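DNA replication regulator protein HobA (Helicobacter pylori, PDB 2WP0) is required for the initiation of DNA replication and increases the binding of the initiator DnaA to the oriC region. Local coordinates at residues S49-A54 with M105-P110. Residues are numbered along the deposited sequence; the frame is centred on the assembly and turned at random.
Sequences SLLVSA and MTYQNP. With NA (sodium ion), chain R.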
loop_
_atom_site.group_PDB
_atom_site.type_symbol
_atom_site.label_atom_id
_atom_site.label_comp_id
_atom_site.label_asym_id
_atom_site.label_seq_id
_atom_site.Cartn_x
_atom_site.Cartn_y
_atom_site.Cartn_z
ATOM N N SER A 49 -17.601 2.594 -15.361
ATOM C CA SER A 49 -16.415 2.206 -14.594
ATOM C C SER A 49 -16.779 1.307 -13.413
ATOM O O SER A 49 -17.942 1.216 -13.013
ATOM C CB SER A 49 -15.679 3.441 -14.085
ATOM O OG SER A 49 -16.570 4.232 -13.286
ATOM N N LEU A 50 -15.773 0.653 -12.849
ATOM C CA LEU A 50 -16.004 -0.327 -11.797
ATOM C C LEU A 50 -15.188 0.006 -10.564
ATOM O O LEU A 50 -13.961 -0.202 -10.542
ATOM C CB LEU A 50 -15.650 -1.740 -12.273
ATOM C CG LEU A 50 -16.745 -2.621 -12.867
ATOM C CD1 LEU A 50 -16.132 -3.779 -13.629
ATOM C CD2 LEU A 50 -17.644 -3.121 -11.753
ATOM N N LEU A 51 -15.885 0.524 -9.548
ATOM C CA LEU A 51 -15.270 0.921 -8.289
ATOM C C LEU A 51 -15.359 -0.268 -7.361
ATOM O O LEU A 51 -16.432 -0.580 -6.845
ATOM C CB LEU A 51 -15.973 2.137 -7.685
ATOM C CG LEU A 51 -15.684 3.485 -8.360
ATOM C CD1 LEU A 51 -16.184 3.516 -9.802
ATOM C CD2 LEU A 51 -16.283 4.659 -7.576
ATOM N N VAL A 52 -14.225 -0.936 -7.166
ATOM C CA VAL A 52 -14.174 -2.183 -6.419
ATOM C C VAL A 52 -13.837 -1.990 -4.940
ATOM O O VAL A 52 -12.839 -1.355 -4.585
ATOM C CB VAL A 52 -13.161 -3.170 -7.059
ATOM C CG1 VAL A 52 -12.964 -4.388 -6.177
ATOM C CG2 VAL A 52 -13.618 -3.565 -8.461
ATOM N N SER A 53 -14.675 -2.541 -4.077
ATOM C CA SER A 53 -14.384 -2.522 -2.656
ATOM C C SER A 53 -14.536 -3.936 -2.071
ATOM O O SER A 53 -15.178 -4.802 -2.674
ATOM C CB SER A 53 -15.295 -1.514 -1.954
ATOM O OG SER A 53 -16.535 -1.436 -2.633
ATOM N N ALA A 54 -13.949 -4.162 -0.897
ATOM C CA ALA A 54 -13.974 -5.479 -0.247
ATOM C C ALA A 54 -13.874 -5.396 1.287
ATOM O O ALA A 54 -13.206 -4.520 1.838
ATOM C CB ALA A 54 -12.849 -6.366 -0.802
ATOM N N MET A 105 -19.481 13.120 -9.525
ATOM C CA MET A 105 -18.956 14.283 -10.231
ATOM C C MET A 105 -17.633 13.967 -10.947
ATOM O O MET A 105 -17.326 14.519 -12.010
ATOM C CB MET A 105 -18.773 15.474 -9.268
ATOM C CG MET A 105 -17.982 16.657 -9.874
ATOM S SD MET A 105 -17.491 17.958 -8.706
ATOM C CE MET A 105 -16.681 17.032 -7.400
ATOM N N THR A 106 -16.857 13.078 -10.348
ATOM C CA THR A 106 -15.565 12.720 -10.905
ATOM C C THR A 106 -15.692 11.779 -12.078
ATOM O O THR A 106 -15.057 11.974 -13.118
ATOM C CB THR A 106 -14.680 12.041 -9.871
ATOM O OG1 THR A 106 -14.802 12.745 -8.634
ATOM C CG2 THR A 106 -13.259 12.102 -10.337
ATOM N N TYR A 107 -16.516 10.750 -11.902
ATOM C CA TYR A 107 -16.655 9.700 -12.891
ATOM C C TYR A 107 -17.819 9.951 -13.824
ATOM O O TYR A 107 -18.764 10.646 -13.479
ATOM C CB TYR A 107 -16.828 8.370 -12.193
ATOM C CG TYR A 107 -15.685 8.042 -11.277
ATOM C CD1 TYR A 107 -14.503 7.525 -11.777
ATOM C CD2 TYR A 107 -15.781 8.255 -9.911
ATOM C CE1 TYR A 107 -13.438 7.220 -10.949
ATOM C CE2 TYR A 107 -14.721 7.953 -9.063
ATOM C CZ TYR A 107 -13.555 7.429 -9.594
ATOM O OH TYR A 107 -12.489 7.139 -8.775
ATOM N N GLN A 108 -17.737 9.377 -15.015
ATOM C CA GLN A 108 -18.744 9.574 -16.035
ATOM C C GLN A 108 -19.854 8.611 -15.740
ATOM O O GLN A 108 -21.035 8.950 -15.831
ATOM C CB GLN A 108 -18.166 9.262 -17.425
ATOM C CG GLN A 108 -17.025 10.178 -17.876
ATOM C CD GLN A 108 -16.873 10.239 -19.381
ATOM O OE1 GLN A 108 -15.787 10.505 -19.892
ATOM N NE2 GLN A 108 -17.962 9.988 -20.097
ATOM N N ASN A 109 -19.468 7.393 -15.392
ATOM C CA ASN A 109 -20.432 6.332 -15.226
ATOM C C ASN A 109 -19.912 5.254 -14.293
ATOM O O ASN A 109 -19.549 4.181 -14.731
ATOM C CB ASN A 109 -20.781 5.741 -16.589
ATOM C CG ASN A 109 -21.875 4.691 -16.514
ATOM O OD1 ASN A 109 -22.588 4.562 -15.502
ATOM N ND2 ASN A 109 -22.018 3.921 -17.589
ATOM N N PRO A 110 -19.869 5.540 -12.993
ATOM C CA PRO A 110 -19.364 4.565 -12.022
ATOM C C PRO A 110 -20.354 3.438 -11.727
ATOM O O PRO A 110 -21.569 3.598 -11.893
ATOM C CB PRO A 110 -19.191 5.403 -10.762
ATOM C CG PRO A 110 -20.207 6.468 -10.881
ATOM C CD PRO A 110 -20.310 6.789 -12.351
HETATM NA NA NA R . -9.686 6.803 -8.675
HETATM O O HOH W 1 -17.095 6.323 -15.288
#
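Ser-49 and Pro-110 lie side by side where strand 49-54 meets the loop that follows helix 96-106, their CA atoms 4.6 Å apart, and the backbone N of Ser-49 donates a hydrogen bond to Asn-109 O (2.6 Å, N-H...O 160°). The donor stands 30° out of the carbonyl plane. A second link runs through one water, which accepts from Asn-109 N and is hydrogen-bonded to Ser-49 OG at 2.9 Å. That hydroxyl sits between the backbone N and the carbonyl carbon of its own residue (chi1 58°), a rotamer that turns OG to the loop, where it meets the water.

Further along the strand, the two methyls of Leu-51 divide the apolar contact. CD1 packs on Pro-110 CB at 3.7 Å, the two side chains pointing the same way, whereas CD2 reaches Tyr-107 CE2 at 3.9 Å, approaching the ring at a slant. Tyr-107 is the first residue to leave helical geometry; its OH binds a sodium ion at 2.8 Å. Around the contact, Leu-51 makes backbone hydrogen bonds with Met-111 and Trp-113, which pair strand 49-54 in parallel with strand 110-115, and the Tyr-107 ring meets Tyr-107 of the second subunit.

The contact thus joins the end of helix 96-106 and the loop after it to the neighbouring strand of a parallel alpha/beta sheet: a direct bond and a water link the polar end, Leu-51 supplies the apolar contact to the loop, and the tyrosine carries the packing on to the subunit interface.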